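Local coordinates for protein CD160 antigen (Homo sapiens, PDB 6NGG) that serves as an immune-cell receptor for MHC class I molecules and for TNFRSF14 (HVEM), delivering stimulatory or inhibitory signals that regulate cell activation, at residues A[2-7]-A[96-101]; A[13-18]-A[75-80]; A[20-25]-A[64-69]; A[33-38]-A[85-90]. The protein carries 1 engineered substitution. All blocks are in the same frame, centred on the assembly; numbering follows the deposited sequence.

How the contacts relate
From the N terminus, strand 3-11 enters contact 1 at once, but its partner 96-101 comes close to the end of the Ig domain, so contact 1 closes a loop that holds all the others. Contact 2 joins the start of strand 14-22 to the loop 75-80, and contact 3, nested inside it, pairs the end of that strand with strand 67-74. Contact 4, pairing 33-38 with 85-90, crosses contacts 2 and 3, because its first segment lies within their loops and its second beyond them. Contact 3 binds one sheet of the sandwich, contact 4 the other; contact 1 brings edge strand 3-11 against strand 97-107 of the second sheet, and contact 2 joins strand 14-22 to the loop leading across.

Contact 1 (A[2-7]-A[96-101]); sequences INITSS and IRLQGH
The flat groups of Ile2 and Leu98 that matter here are main-chain amides, each covered by a methyl from the other segment. Leu98 CD1 sits over the face of the Ile2-Asn3 peptide, 3.5 Å from Ile2 C, while CD2 lies on the same side near Ile2 O. In return, Ile4 CD1 stands over the face of the Leu98-Gln99 peptide, 3.4 Å from Leu98 O. Ile4 reaches it because CG1 lies beside the backbone N, opposite the carbonyl carbon (chi1 -49°); its shaft then passes slantwise over Leu98, CG1 meeting Leu98 CB at 3.7 Å. The strands 3-7 and 97-99 run in roughly the same direction, 30° apart, with axes no nearer than 6.3 Å. At that spacing waters do the bridging. One accepts from Ile4 N and donates to Gln99 O; a second donates to Ile4 O, accepts from His101 N at 3.2 Å and also bonds Ser6 OG. A third links Ser6 OG, 2.8 Å away, to His101 O, which accepts from it at 2.7 Å. Behind Ile4 lie Cys87 and Ala89 of strand 83-91. Apolar packing of Ile4 and Leu98 is thus combined with water bridges that start beside it at Ile4 N and continue to Ser6 and His101, so an edge strand of one Ig sheet lies beside strand 97-107 of the other without joining it in a continuous sheet.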
# COMPACT_ATOMS: atom_id res chain seq x y z
N ILE A 2 11.76 -6.55 -5.13
CA ILE A 2 11.79 -7.96 -4.77
C ILE A 2 10.46 -8.40 -4.28
O ILE A 2 9.95 -9.40 -4.71
CB ILE A 2 12.76 -8.29 -3.59
CG1 ILE A 2 14.07 -7.51 -3.67
CG2 ILE A 2 13.02 -9.81 -3.52
CD1 ILE A 2 14.81 -7.63 -4.99
N ASN A 3 9.91 -7.68 -3.27
CA ASN A 3 8.71 -8.12 -2.57
C ASN A 3 8.01 -6.90 -1.92
O ASN A 3 8.62 -5.90 -1.72
CB ASN A 3 9.03 -9.14 -1.48
CG ASN A 3 9.84 -8.55 -0.35
OD1 ASN A 3 10.98 -8.12 -0.56
ND2 ASN A 3 9.30 -8.55 0.84
N ILE A 4 6.75 -7.04 -1.59
CA ILE A 4 5.93 -5.97 -0.96
C ILE A 4 5.44 -6.45 0.37
O ILE A 4 4.94 -7.54 0.42
CB ILE A 4 4.66 -5.65 -1.78
CG1 ILE A 4 4.98 -5.43 -3.23
CG2 ILE A 4 4.02 -4.38 -1.23
CD1 ILE A 4 3.78 -4.91 -4.02
N THR A 5 5.63 -5.69 1.45
CA THR A 5 5.15 -6.04 2.74
C THR A 5 4.03 -5.09 3.13
O THR A 5 3.98 -3.93 2.64
CB THR A 5 6.25 -6.02 3.80
OG1 THR A 5 6.86 -4.74 3.88
CG2 THR A 5 7.28 -7.04 3.46
N SER A 6 3.16 -5.56 3.99
CA SER A 6 1.97 -4.81 4.40
C SER A 6 1.93 -4.63 5.89
O SER A 6 2.32 -5.51 6.65
CB SER A 6 0.75 -5.55 4.00
OG SER A 6 0.75 -5.60 2.62
N SER A 7 1.54 -3.45 6.32
CA SER A 7 1.41 -3.18 7.73
C SER A 7 0.37 -2.09 8.03
O SER A 7 -0.26 -1.50 7.12
CB SER A 7 2.78 -2.79 8.29
OG SER A 7 3.27 -1.63 7.68
N ILE A 96 6.56 -5.93 -14.94
CA ILE A 96 6.40 -6.80 -13.77
C ILE A 96 5.51 -6.23 -12.66
O ILE A 96 5.55 -5.03 -12.38
CB ILE A 96 7.75 -7.14 -13.15
CG1 ILE A 96 8.55 -8.00 -14.13
CG2 ILE A 96 7.56 -7.90 -11.85
CD1 ILE A 96 10.04 -7.93 -13.89
N ARG A 97 4.74 -7.12 -12.03
CA ARG A 97 3.86 -6.77 -10.95
C ARG A 97 4.39 -7.48 -9.71
O ARG A 97 5.01 -8.55 -9.79
CB ARG A 97 2.42 -7.27 -11.24
CG ARG A 97 2.28 -8.76 -10.84
CD ARG A 97 0.91 -9.46 -10.83
NE ARG A 97 1.11 -10.89 -11.17
CZ ARG A 97 0.24 -11.90 -10.96
NH1 ARG A 97 -0.94 -11.68 -10.36
NH2 ARG A 97 0.57 -13.14 -11.36
N LEU A 98 4.18 -6.91 -8.55
CA LEU A 98 4.34 -7.65 -7.30
C LEU A 98 3.02 -7.43 -6.53
O LEU A 98 2.38 -6.39 -6.68
CB LEU A 98 5.54 -7.18 -6.47
CG LEU A 98 6.97 -7.45 -7.00
CD1 LEU A 98 7.95 -6.76 -6.09
CD2 LEU A 98 7.17 -8.94 -7.07
N GLN A 99 2.62 -8.42 -5.78
CA GLN A 99 1.37 -8.32 -5.04
C GLN A 99 1.72 -8.61 -3.60
O GLN A 99 2.54 -9.48 -3.32
CB GLN A 99 0.45 -9.44 -5.45
CG GLN A 99 -0.12 -9.42 -6.84
CD GLN A 99 -0.86 -10.73 -7.06
OE1 GLN A 99 -0.46 -11.57 -7.87
NE2 GLN A 99 -1.91 -10.96 -6.27
N GLY A 100 1.04 -7.94 -2.70
CA GLY A 100 1.10 -8.27 -1.32
C GLY A 100 0.07 -9.30 -0.93
O GLY A 100 -0.75 -9.73 -1.76
N HIS A 101 0.07 -9.68 0.34
CA HIS A 101 -0.97 -10.62 0.84
C HIS A 101 -2.23 -9.85 1.10
O HIS A 101 -2.18 -8.68 1.38
CB HIS A 101 -0.54 -11.26 2.17
CG HIS A 101 0.60 -12.19 2.01
ND1 HIS A 101 1.67 -12.23 2.88
CD2 HIS A 101 0.85 -13.13 1.06
CE1 HIS A 101 2.52 -13.16 2.48
NE2 HIS A 101 2.04 -13.72 1.38
O HOH W 1 5.64 -9.50 -2.67
O HOH W 2 2.36 -8.02 1.86
O HOH W 3 -1.05 -6.36 0.68

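Contact 2 (A[13-18]-A[75-80]); sequences TRLNLI and SQVTPL
Arg14, whose CA rests against Ser75 O, holds Asn16 OD1 side-on with two nitrogens. NE donates to OD1 at 3.0 Å, in the plane of the amide carbonyl and on a lone pair; NH2 donates to the same atom at 3.2 Å from 39° above that plane. The arginine chain, extended from CG to NE, reaches out so that its guanidinium meets the Asn16 amide, two residues on. Thr73 OG1 also bonds OD1, and Ser9 OG bonds ND2, so the amide of Asn16 is fixed from the strands on both flanks. Across the contact itself the links are softer. Two CA-H...O contacts cross it: Gln76 CA approaches Thr13 O at 3.6 Å, and the one from Arg14, at 3.5 Å between Arg14 CA and Ser75 O, is more bent. The bent side chain of Gln76 turns back over Thr13 and brings its amide beside OG1, but at an angle too poor for a hydrogen bond. Deeper in, Leu15 CB meets Val77 CG2 at 3.9 Å, and Leu15 CD2 touches that same methyl; Tyr113 of strand 113-116 packs on both residues. The N-H of Val77 is buried here with no partner in the model, probably a polar cost set against this apolar packing. Leu15 still pairs through its backbone with Ile74, the last residue of strand 67-74, so the contact begins where that pairing ends. It is the end of an immunoglobulin beta sandwich, where the chain leaves one sheet and, through a 3-10 turn that begins at Pro79, heads for strand 83-91 of the other.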
# COMPACT_ATOMS: atom_id res chain seq x y z
N THR A 13 -8.63 8.01 16.36
CA THR A 13 -9.59 7.46 15.44
C THR A 13 -9.01 7.13 14.04
O THR A 13 -9.67 6.57 13.15
CB THR A 13 -10.78 8.44 15.43
OG1 THR A 13 -11.99 7.70 15.25
CG2 THR A 13 -10.65 9.47 14.35
N ARG A 14 -7.75 7.42 13.88
CA ARG A 14 -7.08 7.34 12.58
C ARG A 14 -6.39 5.96 12.41
O ARG A 14 -5.71 5.48 13.34
CB ARG A 14 -6.10 8.53 12.53
CG ARG A 14 -4.98 8.41 11.55
CD ARG A 14 -4.15 9.68 11.59
NE ARG A 14 -2.98 9.42 10.77
CZ ARG A 14 -2.22 10.33 10.17
NH1 ARG A 14 -2.46 11.67 10.30
NH2 ARG A 14 -1.19 9.88 9.45
N LEU A 15 -6.50 5.38 11.21
CA LEU A 15 -5.86 4.11 10.83
C LEU A 15 -5.02 4.35 9.60
O LEU A 15 -5.49 4.93 8.58
CB LEU A 15 -6.92 3.12 10.46
CG LEU A 15 -6.42 1.71 10.03
CD1 LEU A 15 -5.56 1.05 11.03
CD2 LEU A 15 -7.64 0.88 9.70
N ASN A 16 -3.76 3.96 9.67
CA ASN A 16 -2.89 4.08 8.51
C ASN A 16 -2.59 2.72 7.88
O ASN A 16 -2.12 1.82 8.61
CB ASN A 16 -1.59 4.74 8.97
CG ASN A 16 -1.80 6.01 9.74
OD1 ASN A 16 -2.38 6.95 9.23
ND2 ASN A 16 -1.35 6.03 11.02
N LEU A 17 -2.79 2.55 6.59
CA LEU A 17 -2.52 1.28 5.91
C LEU A 17 -1.25 1.50 5.12
O LEU A 17 -1.16 2.47 4.35
CB LEU A 17 -3.67 0.87 5.01
CG LEU A 17 -5.03 0.64 5.70
CD1 LEU A 17 -6.11 0.19 4.70
CD2 LEU A 17 -4.94 -0.28 6.89
N ILE A 18 -0.26 0.65 5.33
CA ILE A 18 1.11 0.86 4.83
C ILE A 18 1.59 -0.28 3.91
O ILE A 18 1.61 -1.45 4.26
CB ILE A 18 2.07 1.08 6.00
CG1 ILE A 18 1.51 2.18 6.98
CG2 ILE A 18 3.47 1.40 5.52
CD1 ILE A 18 2.08 2.17 8.37
N SER A 75 -9.08 8.76 8.24
CA SER A 75 -9.15 9.66 9.43
C SER A 75 -10.10 9.12 10.52
O SER A 75 -9.87 9.28 11.69
CB SER A 75 -9.63 11.05 8.99
OG SER A 75 -8.73 11.56 8.02
N GLN A 76 -11.20 8.51 10.09
CA GLN A 76 -12.16 7.87 10.92
C GLN A 76 -12.66 6.63 10.17
O GLN A 76 -13.17 6.72 9.01
CB GLN A 76 -13.34 8.84 11.12
CG GLN A 76 -14.59 8.22 11.77
CD GLN A 76 -14.57 8.34 13.27
OE1 GLN A 76 -14.64 9.45 13.80
NE2 GLN A 76 -14.48 7.21 13.97
N VAL A 77 -12.56 5.48 10.78
CA VAL A 77 -12.99 4.25 10.13
C VAL A 77 -14.53 4.16 10.18
O VAL A 77 -15.12 4.24 11.22
CB VAL A 77 -12.34 3.00 10.77
CG1 VAL A 77 -12.77 1.70 10.11
CG2 VAL A 77 -10.82 3.07 10.60
N THR A 78 -15.15 4.02 9.04
CA THR A 78 -16.62 3.76 8.92
C THR A 78 -16.91 2.42 8.20
O THR A 78 -15.98 1.69 7.76
CB THR A 78 -17.25 4.89 8.09
OG1 THR A 78 -16.93 4.71 6.69
CG2 THR A 78 -16.81 6.25 8.60
N PRO A 79 -18.21 2.09 8.03
CA PRO A 79 -18.53 0.87 7.29
C PRO A 79 -18.05 0.87 5.87
O PRO A 79 -17.74 -0.16 5.34
CB PRO A 79 -20.08 0.81 7.39
CG PRO A 79 -20.40 1.57 8.66
CD PRO A 79 -19.43 2.73 8.56
N LEU A 80 -17.93 2.03 5.24
CA LEU A 80 -17.31 2.13 3.96
C LEU A 80 -15.94 1.44 3.89
O LEU A 80 -15.55 1.03 2.85
CB LEU A 80 -17.09 3.60 3.58
CG LEU A 80 -17.35 4.15 2.18
CD1 LEU A 80 -18.53 3.56 1.43
CD2 LEU A 80 -17.60 5.65 2.45

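Contact 3 (A[20-25]-A[64-69])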
# COMPACT_ATOMS: atom_id res chain seq x y z
N THR A 20 4.98 -1.46 1.54
CA THR A 20 6.43 -1.26 1.47
C THR A 20 7.00 -2.19 0.46
O THR A 20 6.82 -3.43 0.55
CB THR A 20 7.10 -1.47 2.82
OG1 THR A 20 6.40 -0.75 3.76
CG2 THR A 20 8.53 -0.99 2.80
N VAL A 21 7.51 -1.61 -0.59
CA VAL A 21 8.28 -2.33 -1.57
C VAL A 21 9.75 -2.33 -1.17
O VAL A 21 10.31 -1.31 -0.93
CB VAL A 21 8.16 -1.67 -2.97
CG1 VAL A 21 9.00 -2.41 -3.99
CG2 VAL A 21 6.72 -1.55 -3.41
N TRP A 22 10.33 -3.51 -1.16
CA TRP A 22 11.73 -3.72 -0.90
C TRP A 22 12.44 -3.98 -2.23
O TRP A 22 11.91 -4.67 -3.13
CB TRP A 22 11.94 -4.90 0.03
CG TRP A 22 11.23 -4.64 1.35
CD1 TRP A 22 9.92 -4.84 1.62
CD2 TRP A 22 11.81 -4.08 2.51
NE1 TRP A 22 9.62 -4.44 2.90
CE2 TRP A 22 10.77 -3.95 3.47
CE3 TRP A 22 13.08 -3.54 2.81
CZ2 TRP A 22 10.97 -3.34 4.74
CZ3 TRP A 22 13.29 -2.95 4.07
CH2 TRP A 22 12.25 -2.90 5.03
N HIS A 23 13.60 -3.37 -2.34
CA HIS A 23 14.34 -3.36 -3.59
C HIS A 23 15.81 -3.11 -3.33
O HIS A 23 16.17 -2.61 -2.32
CB HIS A 23 13.79 -2.25 -4.48
CG HIS A 23 13.66 -0.90 -3.83
ND1 HIS A 23 14.73 -0.07 -3.63
CD2 HIS A 23 12.56 -0.19 -3.47
CE1 HIS A 23 14.31 1.07 -3.10
NE2 HIS A 23 12.99 1.03 -3.04
N LYS A 24 16.65 -3.55 -4.23
CA LYS A 24 18.03 -3.08 -4.25
C LYS A 24 18.14 -1.60 -4.30
O LYS A 24 17.31 -0.90 -4.94
CB LYS A 24 18.68 -3.56 -5.53
CG LYS A 24 19.62 -4.66 -5.30
CD LYS A 24 18.97 -5.97 -5.40
CE LYS A 24 20.01 -6.90 -6.00
NZ LYS A 24 19.45 -8.28 -5.99
N LYS A 25 19.24 -1.13 -3.75
CA LYS A 25 19.48 0.28 -3.71
C LYS A 25 19.52 0.94 -5.09
O LYS A 25 19.14 2.11 -5.25
CB LYS A 25 20.75 0.57 -2.89
CG LYS A 25 22.02 0.19 -3.60
CD LYS A 25 23.25 0.36 -2.73
CE LYS A 25 24.46 -0.18 -3.50
NZ LYS A 25 25.68 0.40 -2.95
N GLY A 64 13.56 5.10 1.49
CA GLY A 64 14.61 4.30 2.16
C GLY A 64 15.68 3.88 1.16
O GLY A 64 15.47 3.90 -0.05
N GLU A 65 16.81 3.45 1.69
CA GLU A 65 17.90 2.94 0.88
C GLU A 65 17.52 1.70 0.09
O GLU A 65 17.88 1.62 -1.06
CB GLU A 65 19.14 2.68 1.73
CG GLU A 65 20.39 2.38 0.92
CD GLU A 65 21.65 2.26 1.78
OE1 GLU A 65 21.59 1.91 2.95
OE2 GLU A 65 22.73 2.51 1.26
N ILE A 66 16.81 0.74 0.71
CA ILE A 66 16.36 -0.49 0.02
C ILE A 66 14.85 -0.65 0.07
O ILE A 66 14.36 -1.78 -0.04
CB ILE A 66 16.98 -1.77 0.67
CG1 ILE A 66 16.65 -1.77 2.19
CG2 ILE A 66 18.50 -1.87 0.44
CD1 ILE A 66 16.89 -3.13 2.82
N SER A 67 14.12 0.44 0.29
CA SER A 67 12.69 0.38 0.37
C SER A 67 11.92 1.68 0.00
O SER A 67 12.42 2.76 0.02
CB SER A 67 12.26 -0.08 1.81
OG SER A 67 12.56 0.96 2.73
N SER A 68 10.66 1.48 -0.32
CA SER A 68 9.81 2.61 -0.67
C SER A 68 8.45 2.38 -0.05
O SER A 68 7.91 1.26 -0.21
CB SER A 68 9.65 2.64 -2.19
OG SER A 68 10.85 3.02 -2.87
N GLN A 69 7.84 3.44 0.50
CA GLN A 69 6.63 3.27 1.26
C GLN A 69 5.47 4.06 0.71
O GLN A 69 5.65 5.21 0.29
CB GLN A 69 6.86 3.65 2.70
CG GLN A 69 5.71 3.32 3.61
CD GLN A 69 5.91 3.98 4.96
OE1 GLN A 69 6.64 3.45 5.82
NE2 GLN A 69 5.23 5.12 5.17
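From CB outward, His23 swings its ring across the chain that carries Ile66 and Ser67. CG lies between the backbone N and the carbonyl carbon (chi1 51°), a crowded position that sets one ring face over the Ile66-Ser67 peptide. CG passes near Ile66 O, ND1 lies 3.7 Å from Ile66 C, and CE1 is 3.5 Å from Ser67 N. His23 ND1 also donates, nearly in the ring plane, to Lys24 O at 3.0 Å. At the tip, His23 NE2 shares a 2.9 Å hydrogen bond with Ser68 OG. Bonds at ND1 and NE2 hold the ring in its rotation, and Arg56 NH1, bonded to Ser68 OG, positions that hydroxyl. The backbone of His23 adds a nearly straight bond from N to Ile66 O (167°). Antiparallel pairing continues at Val21 and Ser68, which exchange two backbone bonds. On the sheet face bearing Thr20 and Trp22, Ser67 CB makes a CH-pi contact 3.9 Å from the centroid of the indole six-membered ring; Thr20 CG2 lies on the same side of the indole, over its five-membered ring, and Ile66 CD1 touches the edge at CZ3, 3.8 Å away. Trp22 NE1 is taken by Thr5 OG1 of strand 3-11, which flanks strand 14-22 as strand 67-74 does on its other side. Val21 and Ser68 point the opposite way, against Phe31 and the engineered Met33 of strand 31-37 in the second sheet.

Contact 4 (A[33-38]-A[85-90]); sequences MFLCKD and YQCCAR. Engineered in segment 33-38: Met33 (natural residue Val).
Phe34 has CG between its backbone N and carbonyl carbon (chi1 50°), which swings the ring over Cys88, whereas Lys37 carries CG opposite its backbone N (chi1 -176°) and runs extended as far as CE across the Tyr85 ring, then bends to NZ. Cys88 CB makes a CH-pi contact over the Phe34 face, 3.9 Å from the centroid; its SG lies obliquely farther out. Arg90 CB meets the edge of this ring at CE1, and Cys36 SG, disulfide-bonded to Cys43, lies at the edge too. On the opposite face of the sheet, Lys37 CG stands over the Tyr85 ring, 4.0 Å from its centroid, and CD and CE go on to the phenol oxygen, each 3.5 Å from OH. Beyond it, NZ forms a salt bridge with Asp38 OD2 (2.7 Å) and bonds Ser82 O. Tyr85 OH bonds His81 O, four residues back, as in the tyrosine corner of Ig domains. Four backbone bonds join the antiparallel strands in the pairs Phe34-Cys88 and Cys36-Gln86, the straightest being Cys36 N to Gln86 O (174°, 2.8 Å). Engineered Met33 lays CG beside Ala89 CB. Strand 50-52 flanks 31-37, and strand 97-107 flanks 83-91. Across the core, Cys87 is disulfide-bonded to Cys19 of strand 14-22, the central link of the Ig sandwich; Leu35 packs against Cys19, Tyr85 against Leu17, and Ala89 against Val21.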
# COMPACT_ATOMS: atom_id res chain seq x y z
N MET A 33 3.38 2.20 -6.87
CA MET A 33 2.78 1.46 -5.76
C MET A 33 1.33 1.89 -5.67
O MET A 33 0.99 3.03 -5.92
CB MET A 33 3.46 1.81 -4.43
CG MET A 33 4.97 1.43 -4.34
SD MET A 33 5.82 2.02 -2.76
CE MET A 33 5.94 3.77 -3.00
N PHE A 34 0.48 0.97 -5.27
CA PHE A 34 -0.95 1.27 -5.10
C PHE A 34 -1.65 0.25 -4.18
O PHE A 34 -1.19 -0.80 -3.93
CB PHE A 34 -1.64 1.40 -6.49
CG PHE A 34 -1.36 0.23 -7.46
CD1 PHE A 34 -0.20 0.18 -8.23
CD2 PHE A 34 -2.29 -0.79 -7.61
CE1 PHE A 34 0.05 -0.85 -9.09
CE2 PHE A 34 -2.06 -1.83 -8.49
CZ PHE A 34 -0.86 -1.88 -9.20
N LEU A 35 -2.76 0.67 -3.64
CA LEU A 35 -3.48 -0.10 -2.67
C LEU A 35 -4.87 -0.20 -3.23
O LEU A 35 -5.49 0.83 -3.55
CB LEU A 35 -3.51 0.70 -1.33
CG LEU A 35 -4.50 0.10 -0.27
CD1 LEU A 35 -3.94 -1.21 0.28
CD2 LEU A 35 -4.76 1.01 0.83
N CYS A 36 -5.37 -1.43 -3.31
CA CYS A 36 -6.74 -1.69 -3.77
C CYS A 36 -7.61 -2.35 -2.69
O CYS A 36 -7.09 -3.00 -1.77
CB CYS A 36 -6.68 -2.63 -4.99
SG CYS A 36 -5.95 -1.92 -6.49
N LYS A 37 -8.93 -2.10 -2.80
CA LYS A 37 -9.95 -2.61 -1.91
C LYS A 37 -10.96 -3.42 -2.69
O LYS A 37 -11.63 -2.88 -3.55
CB LYS A 37 -10.62 -1.50 -1.17
CG LYS A 37 -11.63 -1.94 -0.14
CD LYS A 37 -12.26 -0.74 0.56
CE LYS A 37 -13.27 -1.24 1.57
NZ LYS A 37 -14.41 -1.92 0.90
N ASP A 38 -11.07 -4.71 -2.38
CA ASP A 38 -12.18 -5.60 -2.87
C ASP A 38 -12.32 -5.64 -4.36
O ASP A 38 -13.43 -5.56 -4.88
CB ASP A 38 -13.54 -5.17 -2.32
CG ASP A 38 -13.68 -5.31 -0.82
OD1 ASP A 38 -13.30 -6.33 -0.24
OD2 ASP A 38 -14.29 -4.42 -0.22
N TYR A 85 -8.22 -5.77 1.41
CA TYR A 85 -7.27 -4.88 0.79
C TYR A 85 -6.01 -5.62 0.31
O TYR A 85 -5.65 -6.66 0.81
CB TYR A 85 -6.82 -3.81 1.80
CG TYR A 85 -7.87 -2.83 2.28
CD1 TYR A 85 -8.82 -3.18 3.27
CD2 TYR A 85 -7.94 -1.55 1.76
CE1 TYR A 85 -9.75 -2.25 3.73
CE2 TYR A 85 -8.87 -0.61 2.24
CZ TYR A 85 -9.81 -1.00 3.20
OH TYR A 85 -10.76 -0.09 3.68
N GLN A 86 -5.33 -5.02 -0.65
CA GLN A 86 -4.09 -5.54 -1.17
C GLN A 86 -3.23 -4.41 -1.66
O GLN A 86 -3.71 -3.53 -2.39
CB GLN A 86 -4.36 -6.53 -2.30
CG GLN A 86 -3.10 -7.29 -2.71
CD GLN A 86 -3.28 -8.29 -3.84
OE1 GLN A 86 -2.65 -9.37 -3.78
NE2 GLN A 86 -4.09 -7.97 -4.84
N CYS A 87 -1.98 -4.47 -1.24
CA CYS A 87 -0.87 -3.62 -1.74
C CYS A 87 -0.32 -4.26 -3.03
O CYS A 87 -0.01 -5.47 -3.05
CB CYS A 87 0.28 -3.60 -0.73
SG CYS A 87 -0.08 -2.79 0.87
N CYS A 88 -0.10 -3.43 -4.06
CA CYS A 88 0.51 -3.88 -5.29
C CYS A 88 1.55 -2.89 -5.81
O CYS A 88 1.59 -1.72 -5.42
CB CYS A 88 -0.62 -4.10 -6.32
SG CYS A 88 -1.66 -5.52 -5.82
N ALA A 89 2.41 -3.35 -6.70
CA ALA A 89 3.29 -2.42 -7.41
C ALA A 89 3.59 -2.91 -8.80
O ALA A 89 3.59 -4.14 -9.05
CB ALA A 89 4.55 -2.13 -6.61
N ARG A 90 3.88 -1.98 -9.69
CA ARG A 90 4.07 -2.25 -11.07
C ARG A 90 5.20 -1.45 -11.66
O ARG A 90 5.23 -0.23 -11.51
CB ARG A 90 2.77 -1.97 -11.85
CG ARG A 90 2.96 -2.43 -13.29
CD ARG A 90 1.79 -2.14 -14.21
NE ARG A 90 1.62 -0.69 -14.27
CZ ARG A 90 0.45 -0.08 -14.41
NH1 ARG A 90 -0.68 -0.80 -14.56
NH2 ARG A 90 0.41 1.26 -14.42